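Local coordinates for protein oxidoreductase (Azotobacter vinelandii, PDB 7D5M) that binds NAD+ in a Rossmann-fold domain and, as an inositol dehydrogenase homolog, probably oxidises a sugar-like or polyol substrate with it, at residues G175-P180 against S260-A265; D318-A323 against W333-Y338. All blocks are in the same frame, centred on the assembly; numbering follows the deposited sequence.

Contact 1 (G175-P180 against S260-A265); sequences GFHSAP and SSAVNA
H177 and A262 carry the one hydrogen bond between the loop after strand 165-173 and the end of strand 255-261. H177 N donates to A262 O over 2.9 Å and meets it almost end-on, though the N-H is bent to 138°. Within 175-180 the chain makes a type I beta turn from G175 to S178. G175 O accepts twice: from S178 N, and from S178 OG at 2.8 Å, both coming from the same face of its plane.

The remaining contacts are van der Waals. H177 CB lies 3.8 Å from A262 CB; the ring leads off past that methyl, and its ND1 is hydrogen-bonded to Y201 OH. V263 CG1 rests 3.5 Å from H177 O. S178 OG, set beside its own backbone N (chi1 -64°), also lies against the CA atoms of V263 and A265. G175 CA comes within 3.1 Å of N264 O, and a side chain on G175 would clash there.

With an alanine here instead of S178, G175 O would probably keep the turn bond but lose its second donor. R274 of a second subunit bonds N264 OD1. Two donors on G175 O brace the turn; the H177-A262 bond and close packing hold it beside strand 255-261.

Contact 2 (D318-A323 against W333-Y338); sequences DDRIGA and WSNLYY. With NAD (nicotinamide-adenine-dinucleotide), chain B.
Helix 329-349 of the C-terminal alpha/beta domain receives the loop that precedes it, through D318 and R320 on the loop and S334, N335 and Y338 on the helix. Y338 OH donates to D318 OD1 at 2.6 Å. It arrives on the syn side of the carboxylate, whose plane stands nearly upright to the ring (87°). The Y338 ring reaches this acid because CG sits between the backbone N and the carbonyl carbon (chi1 88°). D318 OD2 forms a salt bridge with R339.

R320 extends from CG to NE and lays its guanidinium near the amide of N335. NH2 donates to N335 OD1 over 2.8 Å, close to the guanidinium plane, in a fairly straight bond (162°). NE adds a weak bond to the same oxygen. S334 CB sits over one face of the guanidinium, toward its rim, 3.4 Å from R320 NH2. NH1 forms a salt bridge with D36 OD2.

Water 1 accepts a hydrogen bond from N335 ND2 at 3.0 Å and donates one to D318 O at 2.7 Å. N335 is therefore held at both ends of its amide.

On the same helix W333 touches NAD, with CZ2 3.6 Å from the carboxamide oxygen O7N. R339 and D36 balance the two buried charges, while Y338 OH and N335 OD1 tie the loop to the helix that carries W333.

Contact 1 closes before contact 2 opens along the chain, and all four segments belong to the C-terminal alpha/beta domain. Their centres are 31 Å apart and their nearest atoms about 15 Å, so they do not touch. Contact 1 sits at the ends of strands 165-173 and 255-261, neighbours in the large mixed sheet. Contact 2 joins helix 329-349 to the loop before it; that helix packs on helix 26-34 of the Rossmann domain. The H177 side chain of contact 1 stays about 9 Å from NAD, whereas W333 of contact 2 belongs to its pocket. The contacts thus lie in separate parts of the domain, one beside strand ends and one at a helix, each bordered by another subunit.

Contact 1 (G175-P180 against S260-A265)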
ATOM      1  N   GLY A 175       7.973 -12.383  13.005  1.00 10.97           N
ATOM      2  CA  GLY A 175       7.199 -12.993  14.095  1.00 11.23           C
ATOM      3  C   GLY A 175       7.318 -14.504  14.125  1.00 11.39           C
ATOM      4  O   GLY A 175       6.583 -15.123  14.901  1.00 11.39           O
ATOM      5  N   PHE A 176       8.197 -15.114  13.329  1.00 11.94           N
ATOM      6  CA  PHE A 176       8.168 -16.594  13.178  1.00 12.46           C
ATOM      7  C   PHE A 176       8.476 -17.293  14.499  1.00 12.89           C
ATOM      8  O   PHE A 176       8.039 -18.443  14.616  1.00 13.48           O
ATOM      9  CB  PHE A 176       9.105 -17.094  12.084  1.00 12.86           C
ATOM     10  CG  PHE A 176       8.588 -16.765  10.708  1.00 13.37           C
ATOM     11  CD1 PHE A 176       7.514 -17.444  10.162  1.00 13.69           C
ATOM     12  CD2 PHE A 176       9.165 -15.745   9.980  1.00 14.17           C
ATOM     13  CE1 PHE A 176       7.035 -17.114   8.901  1.00 13.87           C
ATOM     14  CE2 PHE A 176       8.701 -15.431   8.712  1.00 14.62           C
ATOM     15  CZ  PHE A 176       7.627 -16.105   8.184  1.00 14.28           C
ATOM     16  N   HIS A 177       9.169 -16.653  15.443  1.00 13.21           N
ATOM     17  CA  HIS A 177       9.537 -17.301  16.732  1.00 13.88           C
ATOM     18  C   HIS A 177       8.761 -16.690  17.898  1.00 13.71           C
ATOM     19  O   HIS A 177       9.247 -16.760  19.032  1.00 13.05           O
ATOM     20  CB  HIS A 177      11.061 -17.299  16.896  1.00 15.19           C
ATOM     21  CG  HIS A 177      11.729 -17.971  15.745  1.00 16.70           C
ATOM     22  ND1 HIS A 177      13.019 -17.694  15.370  1.00 18.10           N
ATOM     23  CD2 HIS A 177      11.272 -18.890  14.867  1.00 18.54           C
ATOM     24  CE1 HIS A 177      13.335 -18.421  14.309  1.00 19.48           C
ATOM     25  NE2 HIS A 177      12.274 -19.160  13.977  1.00 18.94           N
ATOM     26  N   SER A 178       7.570 -16.144  17.638  1.00 13.94           N
ATOM     27  CA  SER A 178       6.647 -15.648  18.686  1.00 14.54           C
ATOM     28  C   SER A 178       6.338 -16.783  19.670  1.00 15.14           C
ATOM     29  O   SER A 178       6.251 -16.512  20.871  1.00 15.88           O
ATOM     30  CB  SER A 178       5.397 -15.080  18.072  1.00 14.28           C
ATOM     31  OG  SER A 178       5.699 -13.936  17.276  1.00 14.12           O
ATOM     32  N   ALA A 179       6.173 -18.006  19.166  1.00 16.64           N
ATOM     33  CA  ALA A 179       5.981 -19.242  19.963  1.00 18.57           C
ATOM     34  C   ALA A 179       7.306 -19.997  20.071  1.00 19.99           C
ATOM     35  O   ALA A 179       8.198 -19.811  19.246  1.00 19.64           O
ATOM     36  CB  ALA A 179       4.921 -20.089  19.310  1.00 19.43           C
ATOM     37  N   PRO A 180       7.469 -20.896  21.065  1.00 22.47           N
ATOM     38  CA  PRO A 180       8.701 -21.681  21.198  1.00 23.21           C
ATOM     39  C   PRO A 180       8.841 -22.809  20.160  1.00 24.90           C
ATOM     40  O   PRO A 180       8.763 -23.976  20.518  1.00 25.06           O
ATOM     41  CB  PRO A 180       8.595 -22.236  22.630  1.00 23.03           C
ATOM     42  CG  PRO A 180       7.105 -22.354  22.873  1.00 22.80           C
ATOM     43  CD  PRO A 180       6.493 -21.187  22.127  1.00 22.67           C
ATOM     44  N   SER A 260      15.726  -5.274  16.456  1.00 10.92           N
ATOM     45  CA  SER A 260      15.945  -6.699  16.098  1.00 10.96           C
ATOM     46  C   SER A 260      14.853  -7.540  16.759  1.00 10.83           C
ATOM     47  O   SER A 260      14.682  -7.402  17.981  1.00 10.88           O
ATOM     48  CB  SER A 260      17.322  -7.165  16.538  1.00 10.71           C
ATOM     49  OG  SER A 260      18.343  -6.309  16.050  1.00 11.17           O
ATOM     50  N   SER A 261      14.122  -8.378  16.019  1.00 10.65           N
ATOM     51  CA  SER A 261      13.045  -9.180  16.656  1.00 10.73           C
ATOM     52  C   SER A 261      12.723 -10.444  15.866  1.00 10.38           C
ATOM     53  O   SER A 261      12.728 -10.401  14.624  1.00 10.26           O
ATOM     54  CB  SER A 261      11.809  -8.341  16.875  1.00 10.72           C
ATOM     55  OG  SER A 261      10.903  -9.010  17.736  1.00 11.08           O
ATOM     56  N   ALA A 262      12.438 -11.523  16.589  1.00 10.34           N
ATOM     57  CA  ALA A 262      11.858 -12.765  16.048  1.00 10.35           C
ATOM     58  C   ALA A 262      10.468 -12.983  16.651  1.00 10.41           C
ATOM     59  O   ALA A 262       9.870 -14.023  16.361  1.00 10.20           O
ATOM     60  CB  ALA A 262      12.781 -13.924  16.329  1.00 10.25           C
ATOM     61  N   VAL A 263       9.952 -12.009  17.409  1.00 10.89           N
ATOM     62  CA  VAL A 263       8.655 -12.131  18.141  1.00 11.17           C
ATOM     63  C   VAL A 263       7.706 -10.986  17.744  1.00 11.15           C
ATOM     64  O   VAL A 263       6.732 -10.720  18.484  1.00 10.73           O
ATOM     65  CB  VAL A 263       8.903 -12.196  19.659  1.00 11.90           C
ATOM     66  CG1 VAL A 263       9.745 -13.407  20.006  1.00 11.94           C
ATOM     67  CG2 VAL A 263       9.544 -10.932  20.200  1.00 12.11           C
ATOM     68  N   ASN A 264       7.930 -10.362  16.586  1.00 10.54           N
ATOM     69  CA  ASN A 264       6.997  -9.347  16.044  1.00 10.22           C
ATOM     70  C   ASN A 264       5.834 -10.081  15.371  1.00 10.25           C
ATOM     71  O   ASN A 264       5.817 -10.204  14.124  1.00  9.88           O
ATOM     72  CB  ASN A 264       7.719  -8.377  15.115  1.00 10.18           C
ATOM     73  CG  ASN A 264       6.782  -7.333  14.564  1.00 10.34           C
ATOM     74  OD1 ASN A 264       5.713  -7.101  15.130  1.00 10.24           O
ATOM     75  ND2 ASN A 264       7.187  -6.712  13.463  1.00 10.32           N
ATOM     76  N   ALA A 265       4.894 -10.580  16.177  1.00 10.45           N
ATOM     77  CA  ALA A 265       3.808 -11.477  15.740  1.00 10.71           C
ATOM     78  C   ALA A 265       3.130 -10.894  14.496  1.00 10.52           C
ATOM     79  O   ALA A 265       2.767  -9.713  14.529  1.00 10.93           O
ATOM     80  CB  ALA A 265       2.827 -11.687  16.869  1.00 10.71           C
TER

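Contact 2 (D318-A323 against W333-Y338)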
ATOM      1  N   ASP A 318      23.477  -4.500 -12.714  1.00 13.23           N
ATOM      2  CA  ASP A 318      23.120  -5.908 -12.405  1.00 12.96           C
ATOM      3  C   ASP A 318      21.697  -6.256 -12.861  1.00 12.60           C
ATOM      4  O   ASP A 318      21.282  -7.394 -12.601  1.00 12.78           O
ATOM      5  CB  ASP A 318      23.324  -6.209 -10.919  1.00 12.93           C
ATOM      6  CG  ASP A 318      24.780  -6.214 -10.492  1.00 12.84           C
ATOM      7  OD1 ASP A 318      25.664  -6.269 -11.386  1.00 13.91           O
ATOM      8  OD2 ASP A 318      25.023  -6.156  -9.274  1.00 13.38           O
ATOM      9  N   ASP A 319      20.995  -5.382 -13.590  1.00 12.35           N
ATOM     10  CA  ASP A 319      19.636  -5.720 -14.085  1.00 12.64           C
ATOM     11  C   ASP A 319      19.728  -6.954 -14.989  1.00 12.57           C
ATOM     12  O   ASP A 319      20.544  -6.942 -15.923  1.00 12.77           O
ATOM     13  CB  ASP A 319      18.970  -4.551 -14.802  1.00 12.60           C
ATOM     14  CG  ASP A 319      18.601  -3.402 -13.880  1.00 12.57           C
ATOM     15  OD1 ASP A 319      18.314  -3.657 -12.686  1.00 12.20           O
ATOM     16  OD2 ASP A 319      18.603  -2.255 -14.366  1.00 12.11           O
ATOM     17  N   ARG A 320      18.932  -7.989 -14.694  1.00 12.48           N
ATOM     18  CA  ARG A 320      18.895  -9.258 -15.472  1.00 12.63           C
ATOM     19  C   ARG A 320      17.641  -9.301 -16.346  1.00 12.27           C
ATOM     20  O   ARG A 320      17.582 -10.128 -17.270  1.00 11.39           O
ATOM     21  CB  ARG A 320      18.943 -10.453 -14.520  1.00 12.39           C
ATOM     22  CG  ARG A 320      20.249 -10.543 -13.745  1.00 12.07           C
ATOM     23  CD  ARG A 320      20.126 -11.314 -12.444  1.00 11.70           C
ATOM     24  NE  ARG A 320      21.356 -11.202 -11.684  1.00 11.52           N
ATOM     25  CZ  ARG A 320      22.427 -11.981 -11.834  1.00 11.35           C
ATOM     26  NH1 ARG A 320      22.409 -12.991 -12.689  1.00 11.29           N
ATOM     27  NH2 ARG A 320      23.504 -11.772 -11.102  1.00 11.38           N
ATOM     28  N   ILE A 321      16.677  -8.423 -16.071  1.00 12.96           N
ATOM     29  CA  ILE A 321      15.468  -8.264 -16.917  1.00 13.12           C
ATOM     30  C   ILE A 321      14.955  -6.829 -16.761  1.00 12.46           C
ATOM     31  O   ILE A 321      15.307  -6.171 -15.775  1.00 12.40           O
ATOM     32  CB  ILE A 321      14.424  -9.335 -16.546  1.00 13.85           C
ATOM     33  CG1 ILE A 321      13.321  -9.445 -17.605  1.00 14.67           C
ATOM     34  CG2 ILE A 321      13.899  -9.081 -15.140  1.00 13.73           C
ATOM     35  CD1 ILE A 321      12.490 -10.700 -17.528  1.00 15.09           C
ATOM     36  N   GLY A 322      14.168  -6.375 -17.732  1.00 12.24           N
ATOM     37  CA  GLY A 322      13.647  -5.002 -17.810  1.00 11.72           C
ATOM     38  C   GLY A 322      12.838  -4.607 -16.592  1.00 11.79           C
ATOM     39  O   GLY A 322      12.231  -5.488 -15.938  1.00 11.56           O
ATOM     40  N   ALA A 323      12.828  -3.306 -16.300  1.00 11.16           N
ATOM     41  CA  ALA A 323      12.025  -2.664 -15.240  1.00 11.21           C
ATOM     42  C   ALA A 323      10.587  -3.186 -15.288  1.00 10.92           C
ATOM     43  O   ALA A 323      10.075  -3.418 -16.407  1.00 11.50           O
ATOM     44  CB  ALA A 323      12.057  -1.169 -15.424  1.00 11.17           C
ATOM     45  N   TRP A 333      21.577 -12.270  -4.197  1.00  8.89           N
ATOM     46  CA  TRP A 333      22.660 -13.224  -3.837  1.00  9.38           C
ATOM     47  C   TRP A 333      23.553 -13.508  -5.047  1.00  9.13           C
ATOM     48  O   TRP A 333      24.780 -13.653  -4.852  1.00  9.14           O
ATOM     49  CB  TRP A 333      22.098 -14.518  -3.271  1.00  9.38           C
ATOM     50  CG  TRP A 333      21.770 -14.445  -1.820  1.00  9.93           C
ATOM     51  CD1 TRP A 333      20.872 -13.632  -1.188  1.00 10.25           C
ATOM     52  CD2 TRP A 333      22.349 -15.280  -0.809  1.00  9.95           C
ATOM     53  NE1 TRP A 333      20.861 -13.904   0.154  1.00 10.36           N
ATOM     54  CE2 TRP A 333      21.754 -14.911   0.412  1.00 10.01           C
ATOM     55  CE3 TRP A 333      23.317 -16.292  -0.827  1.00  9.80           C
ATOM     56  CZ2 TRP A 333      22.104 -15.523   1.616  1.00 10.46           C
ATOM     57  CZ3 TRP A 333      23.653 -16.900   0.362  1.00 10.02           C
ATOM     58  CH2 TRP A 333      23.061 -16.505   1.568  1.00  9.96           C
ATOM     59  N   SER A 334      22.963 -13.628  -6.234  1.00  9.23           N
ATOM     60  CA  SER A 334      23.713 -13.842  -7.504  1.00  9.62           C
ATOM     61  C   SER A 334      24.645 -12.653  -7.766  1.00  9.90           C
ATOM     62  O   SER A 334      25.774 -12.877  -8.246  1.00  9.89           O
ATOM     63  CB  SER A 334      22.795 -14.087  -8.665  1.00  9.70           C
ATOM     64  OG  SER A 334      21.988 -15.232  -8.432  1.00 10.30           O
ATOM     65  N   ASN A 335      24.194 -11.437  -7.458  1.00  9.84           N
ATOM     66  CA  ASN A 335      24.981 -10.195  -7.636  1.00 10.50           C
ATOM     67  C   ASN A 335      26.197 -10.209  -6.700  1.00 11.05           C
ATOM     68  O   ASN A 335      27.263  -9.752  -7.124  1.00 11.90           O
ATOM     69  CB  ASN A 335      24.094  -8.963  -7.451  1.00 10.50           C
ATOM     70  CG  ASN A 335      23.048  -8.881  -8.536  1.00 10.65           C
ATOM     71  OD1 ASN A 335      23.257  -9.422  -9.624  1.00 10.42           O
ATOM     72  ND2 ASN A 335      21.935  -8.212  -8.255  1.00  9.77           N
ATOM     73  N   LEU A 336      26.074 -10.737  -5.482  1.00 11.14           N
ATOM     74  CA  LEU A 336      27.252 -10.870  -4.587  1.00 11.61           C
ATOM     75  C   LEU A 336      28.175 -11.961  -5.130  1.00 11.11           C
ATOM     76  O   LEU A 336      29.390 -11.732  -5.174  1.00 10.85           O
ATOM     77  CB  LEU A 336      26.824 -11.230  -3.165  1.00 12.57           C
ATOM     78  CG  LEU A 336      25.996 -10.193  -2.411  1.00 13.83           C
ATOM     79  CD1 LEU A 336      26.096 -10.482  -0.928  1.00 14.45           C
ATOM     80  CD2 LEU A 336      26.408  -8.765  -2.725  1.00 14.52           C
ATOM     81  N   TYR A 337      27.621 -13.120  -5.482  1.00 10.95           N
ATOM     82  CA  TYR A 337      28.439 -14.319  -5.798  1.00 10.84           C
ATOM     83  C   TYR A 337      29.264 -14.070  -7.072  1.00 11.06           C
ATOM     84  O   TYR A 337      30.416 -14.535  -7.114  1.00 10.57           O
ATOM     85  CB  TYR A 337      27.589 -15.594  -5.843  1.00 11.10           C
ATOM     86  CG  TYR A 337      27.755 -16.477  -4.629  1.00 11.30           C
ATOM     87  CD1 TYR A 337      28.824 -17.352  -4.542  1.00 11.35           C
ATOM     88  CD2 TYR A 337      26.873 -16.442  -3.558  1.00 11.88           C
ATOM     89  CE1 TYR A 337      29.008 -18.177  -3.446  1.00 11.71           C
ATOM     90  CE2 TYR A 337      27.041 -17.263  -2.450  1.00 12.01           C
ATOM     91  CZ  TYR A 337      28.118 -18.137  -2.391  1.00 12.44           C
ATOM     92  OH  TYR A 337      28.314 -18.971  -1.320  1.00 12.40           O
ATOM     93  N   TYR A 338      28.755 -13.365  -8.089  1.00 11.79           N
ATOM     94  CA  TYR A 338      29.595 -13.130  -9.296  1.00 12.21           C
ATOM     95  C   TYR A 338      30.733 -12.185  -8.903  1.00 12.19           C
ATOM     96  O   TYR A 338      31.834 -12.352  -9.433  1.00 12.43           O
ATOM     97  CB  TYR A 338      28.817 -12.667 -10.532  1.00 12.79           C
ATOM     98  CG  TYR A 338      28.626 -11.179 -10.654  1.00 13.60           C
ATOM     99  CD1 TYR A 338      29.683 -10.338 -10.966  1.00 13.98           C
ATOM    100  CD2 TYR A 338      27.373 -10.609 -10.492  1.00 13.99           C
ATOM    101  CE1 TYR A 338      29.516  -8.967 -11.058  1.00 14.07           C
ATOM    102  CE2 TYR A 338      27.187  -9.238 -10.595  1.00 13.99           C
ATOM    103  CZ  TYR A 338      28.259  -8.414 -10.885  1.00 14.43           C
ATOM    104  OH  TYR A 338      28.087  -7.064 -10.987  1.00 14.75           O
TER
HETATM  105  PA  NAD B 500      20.509 -25.318   9.281  1.00 22.31           P
HETATM  106  O1A NAD B 500      20.566 -25.927  10.648  1.00 23.28           O
HETATM  107  O2A NAD B 500      19.207 -25.198   8.555  1.00 20.27           O
HETATM  108  O5B NAD B 500      21.563 -26.083   8.340  1.00 21.11           O
HETATM  109  C5B NAD B 500      22.846 -26.576   8.838  1.00 19.22           C
HETATM  110  C4B NAD B 500      23.427 -27.490   7.786  1.00 18.31           C
HETATM  111  O4B NAD B 500      24.838 -27.715   8.041  1.00 17.49           O
HETATM  112  C3B NAD B 500      22.803 -28.890   7.723  1.00 17.91           C
HETATM  113  O3B NAD B 500      22.812 -29.356   6.381  1.00 16.96           O
HETATM  114  C2B NAD B 500      23.747 -29.696   8.622  1.00 17.11           C
HETATM  115  O2B NAD B 500      23.723 -31.088   8.403  1.00 16.39           O
HETATM  116  C1B NAD B 500      25.075 -29.102   8.179  1.00 17.63           C
HETATM  117  N9A NAD B 500      26.170 -29.264   9.123  1.00 18.69           N
HETATM  118  C8A NAD B 500      26.128 -29.015  10.470  1.00 18.17           C
HETATM  119  N7A NAD B 500      27.285 -29.178  11.061  1.00 18.83           N
HETATM  120  C5A NAD B 500      28.150 -29.537  10.040  1.00 19.06           C
HETATM  121  C6A NAD B 500      29.528 -29.831  10.032  1.00 19.67           C
HETATM  122  N6A NAD B 500      30.303 -29.780  11.118  1.00 19.35           N
HETATM  123  N1A NAD B 500      30.089 -30.141   8.837  1.00 19.96           N
HETATM  124  C2A NAD B 500      29.301 -30.182   7.752  1.00 19.43           C
HETATM  125  N3A NAD B 500      27.999 -29.911   7.638  1.00 18.79           N
HETATM  126  C4A NAD B 500      27.474 -29.592   8.835  1.00 19.04           C
HETATM  127  O3  NAD B 500      21.140 -23.829   9.334  1.00 21.69           O
HETATM  128  PN  NAD B 500      20.859 -22.561   8.363  1.00 21.76           P
HETATM  129  O1N NAD B 500      19.623 -21.838   8.822  1.00 22.52           O
HETATM  130  O2N NAD B 500      20.935 -23.021   6.938  1.00 18.56           O
HETATM  131  O5D NAD B 500      22.105 -21.610   8.700  1.00 22.26           O
HETATM  132  C5D NAD B 500      23.454 -22.022   8.467  1.00 20.09           C
HETATM  133  C4D NAD B 500      24.291 -20.775   8.536  1.00 20.46           C
HETATM  134  O4D NAD B 500      23.784 -19.821   7.567  1.00 20.51           O
HETATM  135  C3D NAD B 500      24.242 -20.055   9.889  1.00 19.21           C
HETATM  136  O3D NAD B 500      25.504 -19.473  10.162  1.00 19.76           O
HETATM  137  C2D NAD B 500      23.159 -18.990   9.676  1.00 20.29           C
HETATM  138  O2D NAD B 500      23.311 -17.861  10.523  1.00 18.49           O
HETATM  139  C1D NAD B 500      23.426 -18.610   8.218  1.00 21.01           C
HETATM  140  N1N NAD B 500      22.252 -18.022   7.503  1.00 20.98           N
HETATM  141  C2N NAD B 500      22.410 -16.831   6.826  1.00 21.59           C
HETATM  142  C3N NAD B 500      21.325 -16.226   6.189  1.00 20.09           C
HETATM  143  C7N NAD B 500      21.612 -15.009   5.337  1.00 19.39           C
HETATM  144  O7N NAD B 500      22.782 -14.759   5.029  1.00 17.44           O
HETATM  145  N7N NAD B 500      20.576 -14.280   4.932  1.00 15.95           N
HETATM  146  C4N NAD B 500      20.050 -16.778   6.354  1.00 21.56           C
HETATM  147  C5N NAD B 500      19.907 -17.974   7.056  1.00 20.98           C
HETATM  148  C6N NAD B 500      21.034 -18.641   7.483  1.00 21.30           C
HETATM  149  O   HOH W   1      20.108  -8.724 -10.539  1.00  9.95           O
HETATM  150  O   HOH W   2      25.490 -13.861 -11.336  1.00 10.93           O